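Local coordinates for nucleoside-diphosphate-sugar pyrophosphorylase (Vibrio cholerae, PDB 4EVW), which probably transfers a nucleotide onto a sugar phosphate to make an activated nucleoside-diphosphate sugar, at residues K22-H35 against C232-Q244. The protein carries 1 engineered substitution. Numbering follows the deposited sequence.
Sequences KYMLEAHGQTLFEH and CGVPDEYTDFLRQ
The C-terminal helix 235-243 packs against the two-stranded antiparallel hairpin 26-31 near the N-terminus, with Tyr238 and Phe241 reaching across to the hairpin and to His35 of the helix that follows it, and His28 reaching back from the hairpin turn. Two hydrogen bonds, each ending on a backbone carbonyl, join the pieces. Tyr238 OH donates to Glu26 O at 2.7 Å, which lies at the edge of the phenol ring and close to its plane. In the other direction, His28 NE2 donates a hydrogen bond to Phe241 O, also at 2.7 Å, with an N-H...O angle of 154°. His28 belongs to the type I' turn from Ala27 to Gln30 that links the short strands; its CG, anti to the carbonyl carbon (chi1 -52°), stands beside the backbone N, and from there NE2 reaches the helix carbonyl.

The contact thus ties the last helix to the alpha/beta domain built on parallel strands 2-5, 49-54, 75-80 and 109-111, consistent with a Rossmann-like nucleotidyltransferase fold. Phe241 belongs to an aromatic cluster with His28 and His35. The edge of His28, at CD2, is directed at one face of the phenyl ring, in a T-shaped pair with centroids 5.0 Å apart, while the phenyl edge itself meets a face of His35, with the planes at 89°. His35 is fixed from its own segment: NE2 donates to Ala27 O at 2.7 Å, in the imidazole plane, and Gln30 CG lies on the face opposite Phe241. Ala27 O also accepts from Gln30 N, on the opposite face of its carbonyl plane. Phe117 of strand 116-117 meets both Phe241 and His35.

Leu25 CD1 makes a CH-pi contact with the Tyr238 ring, 4.2 Å from its centroid, and Leu242 CD2 lies over the other face. Leu32 CD1 touches both Tyr238 CD1 (3.8 Å) and Cys232 SG (4.0 Å), and Ala27 CB presses tightly on Leu242 CD1 at 3.5 Å.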
loop_
_atom_site.group_PDB
_atom_site.type_symbol
_atom_site.label_atom_id
_atom_site.label_comp_id
_atom_site.label_asym_id
_atom_site.label_seq_id
_atom_site.Cartn_x
_atom_site.Cartn_y
_atom_site.Cartn_z
ATOM N N LYS A 22 0.342 3.730 15.745
ATOM C CA LYS A 22 1.219 4.627 15.007
ATOM C C LYS A 22 0.556 5.685 14.128
ATOM O O LYS A 22 1.011 6.826 14.101
ATOM C CB LYS A 22 2.213 3.784 14.201
ATOM C CG LYS A 22 2.478 4.231 12.780
ATOM C CD LYS A 22 3.312 3.182 12.052
ATOM C CE LYS A 22 2.664 1.798 12.140
ATOM N NZ LYS A 22 1.311 1.763 11.516
ATOM N N TYR A 23 -0.519 5.333 13.429
ATOM C CA TYR A 23 -1.165 6.314 12.562
ATOM C C TYR A 23 -1.834 7.472 13.305
ATOM O O TYR A 23 -2.205 8.477 12.690
ATOM C CB TYR A 23 -2.163 5.635 11.613
ATOM C CG TYR A 23 -3.065 4.609 12.252
ATOM C CD1 TYR A 23 -2.806 3.243 12.115
ATOM C CD2 TYR A 23 -4.178 5.000 12.990
ATOM C CE1 TYR A 23 -3.639 2.291 12.700
ATOM C CE2 TYR A 23 -5.019 4.056 13.581
ATOM C CZ TYR A 23 -4.742 2.707 13.433
ATOM O OH TYR A 23 -5.566 1.772 14.019
HETATM N N MSE A 24 -1.978 7.344 14.624
HETATM C CA MSE A 24 -2.576 8.413 15.427
HETATM C C MSE A 24 -1.512 9.298 16.064
HETATM O O MSE A 24 -1.836 10.307 16.698
HETATM C CB MSE A 24 -3.477 7.839 16.527
HETATM C CG MSE A 24 -4.727 7.153 16.009
HETATM SE SE MSE A 24 -5.933 6.639 17.444
HETATM C CE MSE A 24 -7.282 5.722 16.401
ATOM N N LEU A 25 -0.245 8.924 15.914
ATOM C CA LEU A 25 0.830 9.729 16.481
ATOM C C LEU A 25 0.880 11.052 15.725
ATOM O O LEU A 25 0.507 11.115 14.552
ATOM C CB LEU A 25 2.169 8.989 16.386
ATOM C CG LEU A 25 2.178 7.682 17.194
ATOM C CD1 LEU A 25 3.565 7.067 17.176
ATOM C CD2 LEU A 25 1.739 7.972 18.632
ATOM N N GLU A 26 1.327 12.107 16.399
ATOM C CA GLU A 26 1.376 13.430 15.787
ATOM C C GLU A 26 2.785 13.913 15.469
ATOM O O GLU A 26 3.757 13.520 16.111
ATOM C CB GLU A 26 0.669 14.444 16.695
ATOM C CG GLU A 26 -0.815 14.142 16.916
ATOM C CD GLU A 26 -1.487 15.103 17.886
ATOM O OE1 GLU A 26 -1.373 16.331 17.685
ATOM O OE2 GLU A 26 -2.136 14.630 18.844
ATOM N N ALA A 27 2.882 14.760 14.451
ATOM C CA ALA A 27 4.153 15.324 14.035
ATOM C C ALA A 27 3.894 16.579 13.218
ATOM O O ALA A 27 3.089 16.575 12.284
ATOM C CB ALA A 27 4.947 14.308 13.206
ATOM N N HIS A 28 4.561 17.662 13.596
ATOM C CA HIS A 28 4.438 18.927 12.886
ATOM C C HIS A 28 3.007 19.422 12.695
ATOM O O HIS A 28 2.678 20.002 11.658
ATOM C CB HIS A 28 5.133 18.802 11.534
ATOM C CG HIS A 28 6.537 18.293 11.634
ATOM N ND1 HIS A 28 7.499 18.916 12.397
ATOM C CD2 HIS A 28 7.138 17.214 11.077
ATOM C CE1 HIS A 28 8.634 18.244 12.309
ATOM N NE2 HIS A 28 8.441 17.207 11.514
ATOM N N GLY A 29 2.157 19.185 13.689
ATOM C CA GLY A 29 0.788 19.663 13.611
ATOM C C GLY A 29 -0.299 18.723 13.126
ATOM O O GLY A 29 -1.472 19.098 13.123
ATOM N N GLN A 30 0.063 17.513 12.711
ATOM C CA GLN A 30 -0.946 16.570 12.248
ATOM C C GLN A 30 -0.530 15.115 12.430
ATOM O O GLN A 30 0.653 14.807 12.575
ATOM C CB GLN A 30 -1.297 16.851 10.781
ATOM C CG GLN A 30 -0.144 16.729 9.807
ATOM C CD GLN A 30 -0.529 17.158 8.400
ATOM O OE1 GLN A 30 0.237 16.977 7.454
ATOM N NE2 GLN A 30 -1.718 17.733 8.259
ATOM N N THR A 31 -1.519 14.224 12.426
ATOM C CA THR A 31 -1.279 12.799 12.610
ATOM C C THR A 31 -0.542 12.170 11.440
ATOM O O THR A 31 -0.588 12.674 10.318
ATOM C CB THR A 31 -2.599 12.034 12.816
ATOM O OG1 THR A 31 -3.431 12.189 11.657
ATOM C CG2 THR A 31 -3.333 12.566 14.046
ATOM N N LEU A 32 0.144 11.065 11.701
ATOM C CA LEU A 32 0.864 10.390 10.637
ATOM C C LEU A 32 -0.153 9.950 9.579
ATOM O O LEU A 32 0.163 9.909 8.390
ATOM C CB LEU A 32 1.659 9.204 11.201
ATOM C CG LEU A 32 2.739 9.619 12.218
ATOM C CD1 LEU A 32 3.608 8.419 12.578
ATOM C CD2 LEU A 32 3.603 10.723 11.628
ATOM N N PHE A 33 -1.380 9.655 10.009
ATOM C CA PHE A 33 -2.436 9.263 9.074
ATOM C C PHE A 33 -2.622 10.380 8.054
ATOM O O PHE A 33 -2.674 10.138 6.848
ATOM C CB PHE A 33 -3.761 9.043 9.810
ATOM C CG PHE A 33 -4.940 8.843 8.893
ATOM C CD1 PHE A 33 -5.181 7.610 8.296
ATOM C CD2 PHE A 33 -5.813 9.895 8.630
ATOM C CE1 PHE A 33 -6.277 7.430 7.453
ATOM C CE2 PHE A 33 -6.909 9.721 7.787
ATOM C CZ PHE A 33 -7.142 8.486 7.199
ATOM N N GLU A 34 -2.716 11.611 8.549
ATOM C CA GLU A 34 -2.901 12.772 7.684
ATOM C C GLU A 34 -1.698 13.026 6.781
ATOM O O GLU A 34 -1.858 13.355 5.604
ATOM C CB GLU A 34 -3.194 14.009 8.534
ATOM C CG GLU A 34 -4.554 13.970 9.221
ATOM C CD GLU A 34 -4.650 14.970 10.358
ATOM O OE1 GLU A 34 -4.207 14.644 11.481
ATOM O OE2 GLU A 34 -5.155 16.088 10.123
ATOM N N HIS A 35 -0.495 12.890 7.332
ATOM C CA HIS A 35 0.717 13.082 6.541
ATOM C C HIS A 35 0.724 12.116 5.360
ATOM O O HIS A 35 1.093 12.481 4.245
ATOM C CB HIS A 35 1.967 12.812 7.377
ATOM C CG HIS A 35 2.355 13.943 8.276
ATOM N ND1 HIS A 35 2.772 15.164 7.796
ATOM C CD2 HIS A 35 2.426 14.023 9.625
ATOM C CE1 HIS A 35 3.085 15.951 8.811
ATOM N NE2 HIS A 35 2.884 15.281 9.932
ATOM N N CYS A 232 8.152 6.417 7.464
ATOM C CA CYS A 232 7.917 6.669 8.876
ATOM C C CYS A 232 7.234 5.425 9.443
ATOM O O CYS A 232 6.182 5.515 10.072
ATOM C CB CYS A 232 7.007 7.891 9.007
ATOM S SG CYS A 232 7.094 8.734 10.590
ATOM N N GLY A 233 7.847 4.267 9.211
ATOM C CA GLY A 233 7.264 3.012 9.653
ATOM C C GLY A 233 7.839 2.338 10.887
ATOM O O GLY A 233 7.273 1.354 11.363
ATOM N N VAL A 234 8.967 2.834 11.382
ATOM C CA VAL A 234 9.574 2.285 12.592
ATOM C C VAL A 234 9.837 3.468 13.522
ATOM O O VAL A 234 9.959 4.608 13.068
ATOM C CB VAL A 234 10.886 1.513 12.290
ATOM C CG1 VAL A 234 10.589 0.336 11.365
ATOM C CG2 VAL A 234 11.919 2.433 11.671
ATOM N N PRO A 235 9.907 3.224 14.841
ATOM C CA PRO A 235 10.148 4.296 15.815
ATOM C C PRO A 235 11.278 5.274 15.482
ATOM O O PRO A 235 11.101 6.484 15.595
ATOM C CB PRO A 235 10.410 3.530 17.109
ATOM C CG PRO A 235 9.523 2.336 16.962
ATOM C CD PRO A 235 9.753 1.924 15.519
ATOM N N ASP A 236 12.433 4.756 15.080
ATOM C CA ASP A 236 13.565 5.614 14.754
ATOM C C ASP A 236 13.250 6.581 13.612
ATOM O O ASP A 236 13.686 7.734 13.634
ATOM C CB ASP A 236 14.791 4.761 14.420
ATOM C CG ASP A 236 15.432 4.155 15.661
ATOM O OD1 ASP A 236 14.843 4.275 16.757
ATOM O OD2 ASP A 236 16.523 3.558 15.544
ATOM N N GLU A 237 12.488 6.118 12.623
ATOM C CA GLU A 237 12.113 6.975 11.498
ATOM C C GLU A 237 11.144 8.059 11.960
ATOM O O GLU A 237 11.185 9.188 11.472
ATOM C CB GLU A 237 11.471 6.147 10.381
ATOM C CG GLU A 237 12.456 5.290 9.607
ATOM C CD GLU A 237 11.767 4.310 8.684
ATOM O OE1 GLU A 237 10.523 4.218 8.737
ATOM O OE2 GLU A 237 12.467 3.622 7.915
ATOM N N TYR A 238 10.264 7.714 12.896
ATOM C CA TYR A 238 9.307 8.681 13.428
ATOM C C TYR A 238 10.081 9.761 14.186
ATOM O O TYR A 238 9.765 10.952 14.097
ATOM C CB TYR A 238 8.302 7.977 14.353
ATOM C CG TYR A 238 7.395 8.906 15.131
ATOM C CD1 TYR A 238 6.562 9.820 14.481
ATOM C CD2 TYR A 238 7.369 8.869 16.526
ATOM C CE1 TYR A 238 5.726 10.674 15.205
ATOM C CE2 TYR A 238 6.541 9.715 17.255
ATOM C CZ TYR A 238 5.724 10.614 16.593
ATOM O OH TYR A 238 4.909 11.444 17.328
ATOM N N THR A 239 11.100 9.341 14.928
ATOM C CA THR A 239 11.934 10.275 15.678
ATOM C C THR A 239 12.650 11.197 14.694
ATOM O O THR A 239 12.698 12.412 14.894
ATOM C CB THR A 239 12.981 9.524 16.530
ATOM O OG1 THR A 239 12.310 8.756 17.537
ATOM C CG2 THR A 239 13.937 10.501 17.201
ATOM N N ASP A 240 13.195 10.618 13.626
ATOM C CA ASP A 240 13.897 11.401 12.614
ATOM C C ASP A 240 12.958 12.398 11.946
ATOM O O ASP A 240 13.344 13.533 11.671
ATOM C CB ASP A 240 14.512 10.490 11.545
ATOM C CG ASP A 240 15.615 9.604 12.093
ATOM O OD1 ASP A 240 16.267 10.008 13.078
ATOM O OD2 ASP A 240 15.840 8.512 11.527
ATOM N N PHE A 241 11.725 11.973 11.681
ATOM C CA PHE A 241 10.743 12.849 11.049
ATOM C C PHE A 241 10.400 13.997 11.988
ATOM O O PHE A 241 10.126 15.114 11.548
ATOM C CB PHE A 241 9.474 12.066 10.702
ATOM C CG PHE A 241 8.438 12.878 9.978
ATOM C CD1 PHE A 241 8.735 13.492 8.763
ATOM C CD2 PHE A 241 7.156 13.018 10.505
ATOM C CE1 PHE A 241 7.770 14.233 8.084
ATOM C CE2 PHE A 241 6.183 13.757 9.834
ATOM C CZ PHE A 241 6.491 14.366 8.620
ATOM N N LEU A 242 10.420 13.714 13.287
ATOM C CA LEU A 242 10.120 14.720 14.299
ATOM C C LEU A 242 11.184 15.825 14.322
ATOM O O LEU A 242 10.885 16.974 14.648
ATOM C CB LEU A 242 10.020 14.050 15.674
ATOM C CG LEU A 242 8.698 14.135 16.450
ATOM C CD1 LEU A 242 7.539 14.422 15.515
ATOM C CD2 LEU A 242 8.479 12.830 17.199
ATOM N N ARG A 243 12.421 15.479 13.970
ATOM C CA ARG A 243 13.507 16.458 13.956
ATOM C C ARG A 243 13.537 17.283 12.671
ATOM O O ARG A 243 14.016 18.415 12.668
ATOM C CB ARG A 243 14.865 15.769 14.120
ATOM C CG ARG A 243 15.052 14.993 15.412
ATOM C CD ARG A 243 16.514 14.604 15.569
ATOM N NE ARG A 243 17.071 14.087 14.322
ATOM C CZ ARG A 243 17.242 12.797 14.045
ATOM N NH1 ARG A 243 16.906 11.873 14.936
ATOM N NH2 ARG A 243 17.746 12.433 12.873
ATOM N N GLN A 244 13.034 16.713 11.582
ATOM C CA GLN A 244 13.023 17.402 10.295
ATOM C C GLN A 244 12.208 18.693 10.325
ATOM O O GLN A 244 11.282 18.820 9.497
ATOM C CB GLN A 244 12.490 16.465 9.208
ATOM C CG GLN A 244 13.397 15.276 8.944
ATOM C CD GLN A 244 14.824 15.700 8.664
ATOM O OE1 GLN A 244 15.080 16.486 7.750
ATOM N NE2 GLN A 244 15.762 15.185 9.447
#